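Local coordinates for major pilin backbone protein T-antigen, T13 (Streptococcus pyogenes, PDB 6BBT) that probably builds the shaft of the group A streptococcal pilus as its major backbone subunit and serves as the T13 serotyping antigen, at residues A[24-29]-A[152-157]; A[224-229]-A[264-269]. One frame throughout, in Å; residues are numbered along the deposited sequence.

Interaction 1 (A[24-29]-A[152-157]); sequences ILMPKT and NSFKTT
One face of the Phe154 ring is covered by Pro27: CD sits 3.5 Å from the ring centroid and only 5° off the ring normal, a CH-pi contact almost exactly over the middle. The edge is met by Ile24, whose methyl CG2 comes to 3.5 Å from CE2 of Phe154, close to the ring plane. Two further groups approach obliquely from the same side as Pro27. The sulfur SD of Met26 lies 5.1 Å from the centroid of the Phe154 ring and 56° off its normal, a Met-aromatic contact, and the carbonyl O of Leu25 is 3.6 Å from Phe154 CE2. Met26 leaves the backbone pointing away from Phe154, but the bend at chi2 brings the sulfur back toward Phe154 CE1, while chi3 only sets the terminal methyl. Phe154 itself has CG between its backbone N and carbonyl carbon (chi1 68°), which lifts the ring off the strand into the bend of 24-29. Beyond the ring, the same Ile24 methyl meets CG2 of Thr156 at 3.6 Å. Met17 and Ile109 add side-chain contacts to Phe154 from neighbouring strands. This packing joins the loop before strand 29-37 to the strand carrying Asn152, whose CG is covalently linked to Lys15 NZ: the intramolecular isopeptide bond characteristic of Spy0128-like pilin domains.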
loop_
_atom_site.group_PDB
_atom_site.type_symbol
_atom_site.label_atom_id
_atom_site.label_comp_id
_atom_site.label_asym_id
_atom_site.label_seq_id
_atom_site.Cartn_x
_atom_site.Cartn_y
_atom_site.Cartn_z
ATOM N N ILE A 24 1.631 7.872 -9.564
ATOM C CA ILE A 24 2.063 7.003 -8.471
ATOM C C ILE A 24 1.587 5.584 -8.749
ATOM O O ILE A 24 0.447 5.358 -9.227
ATOM C CB ILE A 24 1.530 7.536 -7.127
ATOM C CG1 ILE A 24 2.253 8.862 -6.808
ATOM C CG2 ILE A 24 1.728 6.517 -6.002
ATOM C CD1 ILE A 24 1.703 9.590 -5.610
ATOM N N LEU A 25 2.461 4.623 -8.478
ATOM C CA LEU A 25 2.097 3.197 -8.648
ATOM C C LEU A 25 1.308 2.702 -7.432
ATOM O O LEU A 25 1.832 2.699 -6.328
ATOM C CB LEU A 25 3.337 2.328 -8.814
ATOM C CG LEU A 25 4.116 2.382 -10.105
ATOM C CD1 LEU A 25 5.182 1.284 -10.089
ATOM C CD2 LEU A 25 3.174 2.236 -11.304
ATOM N N MET A 26 0.059 2.290 -7.655
ATOM C CA MET A 26 -0.731 1.585 -6.617
ATOM C C MET A 26 0.018 0.286 -6.224
ATOM O O MET A 26 0.460 -0.456 -7.122
ATOM C CB MET A 26 -2.118 1.229 -7.177
ATOM C CG MET A 26 -3.066 0.510 -6.209
ATOM S SD MET A 26 -3.807 1.679 -5.040
ATOM C CE MET A 26 -5.056 2.437 -6.080
ATOM N N PRO A 27 0.190 0.018 -4.910
ATOM C CA PRO A 27 0.796 -1.264 -4.554
ATOM C C PRO A 27 -0.054 -2.479 -4.967
ATOM O O PRO A 27 -1.276 -2.453 -4.863
ATOM C CB PRO A 27 0.948 -1.185 -3.031
ATOM C CG PRO A 27 0.027 -0.107 -2.578
ATOM C CD PRO A 27 -0.055 0.865 -3.719
ATOM N N LYS A 28 0.608 -3.529 -5.427
ATOM C CA LYS A 28 -0.052 -4.811 -5.646
ATOM C C LYS A 28 -0.167 -5.539 -4.303
ATOM O O LYS A 28 0.821 -6.054 -3.781
ATOM C CB LYS A 28 0.678 -5.663 -6.682
ATOM C CG LYS A 28 -0.109 -6.916 -7.061
ATOM C CD LYS A 28 0.672 -7.882 -7.907
ATOM C CE LYS A 28 -0.045 -9.222 -7.947
ATOM N NZ LYS A 28 0.759 -10.175 -8.737
ATOM N N THR A 29 -1.371 -5.552 -3.734
ATOM C CA THR A 29 -1.559 -6.076 -2.380
ATOM C C THR A 29 -3.021 -6.432 -2.129
ATOM O O THR A 29 -3.890 -6.140 -2.960
ATOM C CB THR A 29 -1.054 -5.065 -1.317
ATOM O OG1 THR A 29 -0.908 -5.714 -0.045
ATOM C CG2 THR A 29 -1.994 -3.873 -1.199
ATOM N N ASN A 152 -7.728 3.062 3.538
ATOM C CA ASN A 152 -6.277 2.841 3.643
ATOM C C ASN A 152 -5.505 3.841 2.800
ATOM O O ASN A 152 -6.078 4.528 1.958
ATOM C CB ASN A 152 -5.925 1.422 3.183
ATOM C CG ASN A 152 -6.694 0.365 3.945
ATOM O OD1 ASN A 152 -6.494 0.269 5.160
ATOM N N SER A 153 -4.211 3.949 3.059
ATOM C CA SER A 153 -3.360 4.840 2.294
ATOM C C SER A 153 -1.957 4.279 2.229
ATOM O O SER A 153 -1.636 3.283 2.896
ATOM C CB SER A 153 -3.353 6.241 2.924
ATOM O OG SER A 153 -2.757 6.201 4.191
ATOM N N PHE A 154 -1.128 4.913 1.407
ATOM C CA PHE A 154 0.249 4.512 1.294
ATOM C C PHE A 154 1.133 5.693 0.950
ATOM O O PHE A 154 0.664 6.726 0.489
ATOM C CB PHE A 154 0.417 3.376 0.287
ATOM C CG PHE A 154 0.151 3.767 -1.142
ATOM C CD1 PHE A 154 -1.146 3.831 -1.629
ATOM C CD2 PHE A 154 1.209 4.088 -2.002
ATOM C CE1 PHE A 154 -1.401 4.202 -2.946
ATOM C CE2 PHE A 154 0.957 4.456 -3.316
ATOM C CZ PHE A 154 -0.345 4.502 -3.795
ATOM N N LYS A 155 2.420 5.521 1.223
ATOM C CA LYS A 155 3.386 6.561 1.013
ATOM C C LYS A 155 4.289 6.189 -0.142
ATOM O O LYS A 155 4.422 5.007 -0.497
ATOM C CB LYS A 155 4.214 6.754 2.265
ATOM C CG LYS A 155 3.431 7.471 3.348
ATOM C CD LYS A 155 4.223 7.582 4.632
ATOM C CE LYS A 155 3.400 8.360 5.649
ATOM N NZ LYS A 155 4.183 8.572 6.896
ATOM N N THR A 156 4.901 7.221 -0.700
ATOM C CA THR A 156 5.992 7.081 -1.641
ATOM C C THR A 156 7.205 7.805 -1.058
ATOM O O THR A 156 7.095 8.543 -0.066
ATOM C CB THR A 156 5.631 7.685 -3.004
ATOM O OG1 THR A 156 5.335 9.071 -2.844
ATOM C CG2 THR A 156 4.431 6.987 -3.615
ATOM N N THR A 157 8.356 7.591 -1.678
ATOM C CA THR A 157 9.567 8.247 -1.267
ATOM C C THR A 157 10.222 8.909 -2.503
ATOM O O THR A 157 9.528 9.204 -3.498
ATOM C CB THR A 157 10.461 7.276 -0.462
ATOM O OG1 THR A 157 11.555 7.997 0.113
ATOM C CG2 THR A 157 10.965 6.134 -1.313
#

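Interaction 2 (A[224-229]-A[264-269]); sequences AKLPIG and QKTDES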
loop_
_atom_site.group_PDB
_atom_site.type_symbol
_atom_site.label_atom_id
_atom_site.label_comp_id
_atom_site.label_asym_id
_atom_site.label_seq_id
_atom_site.Cartn_x
_atom_site.Cartn_y
_atom_site.Cartn_z
ATOM N N ALA A 224 10.834 11.417 -7.863
ATOM C CA ALA A 224 10.155 12.106 -6.740
ATOM C C ALA A 224 8.995 11.330 -6.110
ATOM O O ALA A 224 8.534 11.700 -5.023
ATOM C CB ALA A 224 9.659 13.474 -7.189
ATOM N N LYS A 225 8.507 10.298 -6.809
ATOM C CA LYS A 225 7.338 9.530 -6.413
ATOM C C LYS A 225 7.695 8.040 -6.517
ATOM O O LYS A 225 7.062 7.278 -7.228
ATOM C CB LYS A 225 6.147 9.908 -7.299
ATOM C CG LYS A 225 5.706 11.390 -7.175
ATOM C CD LYS A 225 4.628 11.783 -8.182
ATOM C CE LYS A 225 4.364 13.298 -8.193
ATOM N NZ LYS A 225 3.282 13.714 -9.164
ATOM N N LEU A 226 8.733 7.661 -5.782
ATOM C CA LEU A 226 9.334 6.354 -5.866
ATOM C C LEU A 226 8.619 5.380 -4.907
ATOM O O LEU A 226 8.365 5.743 -3.762
ATOM C CB LEU A 226 10.811 6.475 -5.492
ATOM C CG LEU A 226 11.728 5.283 -5.702
ATOM C CD1 LEU A 226 11.839 4.838 -7.153
ATOM C CD2 LEU A 226 13.101 5.636 -5.181
ATOM N N PRO A 227 8.296 4.153 -5.369
ATOM C CA PRO A 227 7.679 3.188 -4.478
ATOM C C PRO A 227 8.580 2.819 -3.302
ATOM O O PRO A 227 9.811 2.762 -3.449
ATOM C CB PRO A 227 7.424 1.968 -5.371
ATOM C CG PRO A 227 7.390 2.496 -6.743
ATOM C CD PRO A 227 8.355 3.649 -6.755
ATOM N N ILE A 228 7.954 2.635 -2.141
ATOM C CA ILE A 228 8.644 2.246 -0.916
ATOM C C ILE A 228 8.801 0.737 -0.893
ATOM O O ILE A 228 7.870 0.003 -1.207
ATOM C CB ILE A 228 7.914 2.766 0.335
ATOM C CG1 ILE A 228 8.135 4.272 0.416
ATOM C CG2 ILE A 228 8.447 2.077 1.611
ATOM C CD1 ILE A 228 7.289 4.982 1.429
ATOM N N GLY A 229 10.000 0.282 -0.550
ATOM C CA GLY A 229 10.261 -1.144 -0.422
ATOM C C GLY A 229 10.832 -1.813 -1.655
ATOM O O GLY A 229 11.069 -3.016 -1.625
ATOM N N GLN A 264 20.199 -1.343 -2.953
ATOM C CA GLN A 264 19.741 -0.527 -1.849
ATOM C C GLN A 264 18.210 -0.578 -1.847
ATOM O O GLN A 264 17.596 -0.446 -2.890
ATOM C CB GLN A 264 20.232 0.909 -2.040
ATOM C CG GLN A 264 19.769 1.915 -1.002
ATOM C CD GLN A 264 20.258 1.597 0.403
ATOM O OE1 GLN A 264 21.363 1.092 0.589
ATOM N NE2 GLN A 264 19.436 1.903 1.389
ATOM N N LYS A 265 17.613 -0.774 -0.675
ATOM C CA LYS A 265 16.158 -0.838 -0.560
ATOM C C LYS A 265 15.599 0.544 -0.227
ATOM O O LYS A 265 16.150 1.233 0.637
ATOM C CB LYS A 265 15.764 -1.834 0.521
ATOM C CG LYS A 265 14.264 -2.064 0.576
ATOM C CD LYS A 265 13.841 -3.054 1.655
ATOM C CE LYS A 265 13.542 -4.419 1.066
ATOM N NZ LYS A 265 12.980 -5.347 2.089
ATOM N N THR A 266 14.506 0.943 -0.881
ATOM C CA THR A 266 13.868 2.215 -0.573
ATOM C C THR A 266 13.012 2.046 0.681
ATOM O O THR A 266 12.427 0.987 0.897
ATOM C CB THR A 266 12.959 2.732 -1.719
ATOM O OG1 THR A 266 11.812 1.893 -1.858
ATOM C CG2 THR A 266 13.720 2.787 -3.053
ATOM N N ASP A 267 12.931 3.099 1.477
ATOM C CA ASP A 267 12.072 3.127 2.670
ATOM C C ASP A 267 11.470 4.526 2.803
ATOM O O ASP A 267 11.442 5.265 1.820
ATOM C CB ASP A 267 12.856 2.656 3.909
ATOM C CG ASP A 267 14.027 3.558 4.255
ATOM O OD1 ASP A 267 14.000 4.783 3.980
ATOM O OD2 ASP A 267 15.010 3.025 4.815
ATOM N N GLU A 268 11.036 4.925 3.995
ATOM C CA GLU A 268 10.217 6.130 4.123
ATOM C C GLU A 268 11.028 7.426 4.050
ATOM O O GLU A 268 10.485 8.472 3.713
ATOM C CB GLU A 268 9.357 6.087 5.397
ATOM C CG GLU A 268 8.720 4.716 5.667
ATOM C CD GLU A 268 7.212 4.739 5.861
ATOM O OE1 GLU A 268 6.675 5.701 6.458
ATOM O OE2 GLU A 268 6.563 3.764 5.414
ATOM N N SER A 269 12.323 7.375 4.322
ATOM C CA SER A 269 13.124 8.602 4.249
ATOM C C SER A 269 13.559 8.926 2.815
ATOM O O SER A 269 13.896 8.032 2.056
ATOM C CB SER A 269 14.342 8.509 5.161
ATOM O OG SER A 269 15.137 7.402 4.834
#
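Hydrogen bonding between the segments converges on Thr266 and Gly229. The hydroxyl OG1 of Thr266 donates to the carbonyl O of Pro227 at 2.7 Å, arriving in the carbonyl plane on a lone pair. Gly229 N divides its hydrogen between two acceptors of one residue: Thr266 O at 2.9 Å, with an N-H...O angle of 135° and the donor well above the carbonyl plane, and Thr266 OG1 at 2.8 Å, weak because the angle falls to 124°. A chi1 of 68° sets OG1 between the backbone N and carbonyl carbon of Thr266, within reach of both Pro227 and Gly229. Gly229 has a positive phi, a conformation glycine adopts readily. In this DUF7601 domain the loop at 228-229 carries the chain from strand 220-227, which pairs with strand 148-166, toward strand 231-236, which pairs with 264-265 in the four-stranded antiparallel sheet. Within 264-269, Asp267 OD1 accepts from Ser269 N at 3.1 Å, forming an Asx turn, and from Ser269 OG at 3.0 Å. Van der Waals contacts flank the polar centre: Thr266 CG2 makes an apolar contact with Leu226 CD2 at 3.6 Å, packing obliquely, while Ile228 lies along the turn backbone, CG1 standing 3.7 Å from Asp267 O. On the more exposed side, the aliphatic part of Lys265 passes alongside Gly229 O.

Interactions 1 and 2 have centres about 11 Å apart and are joined by the long strand 148-166. Thr157, which ends segment 152-157 and takes no part in the packing on 24-29, touches both segments of interaction 2: its N is probably hydrogen-bonded to Leu226 O at 2.8 Å, and its OG1 lies 3.0 Å from Ser269 O, a weak bond. Charged groups add to the junction: Lys225 forms salt bridges with Asp21 and Glu23, just before 24-29, whereas Lys155 and Glu268 make only a long, weak ion pair. A glycerol, probably from crystallisation, is hydrogen-bonded to Phe154 O and lies about 4 Å from the Ile24 side chain.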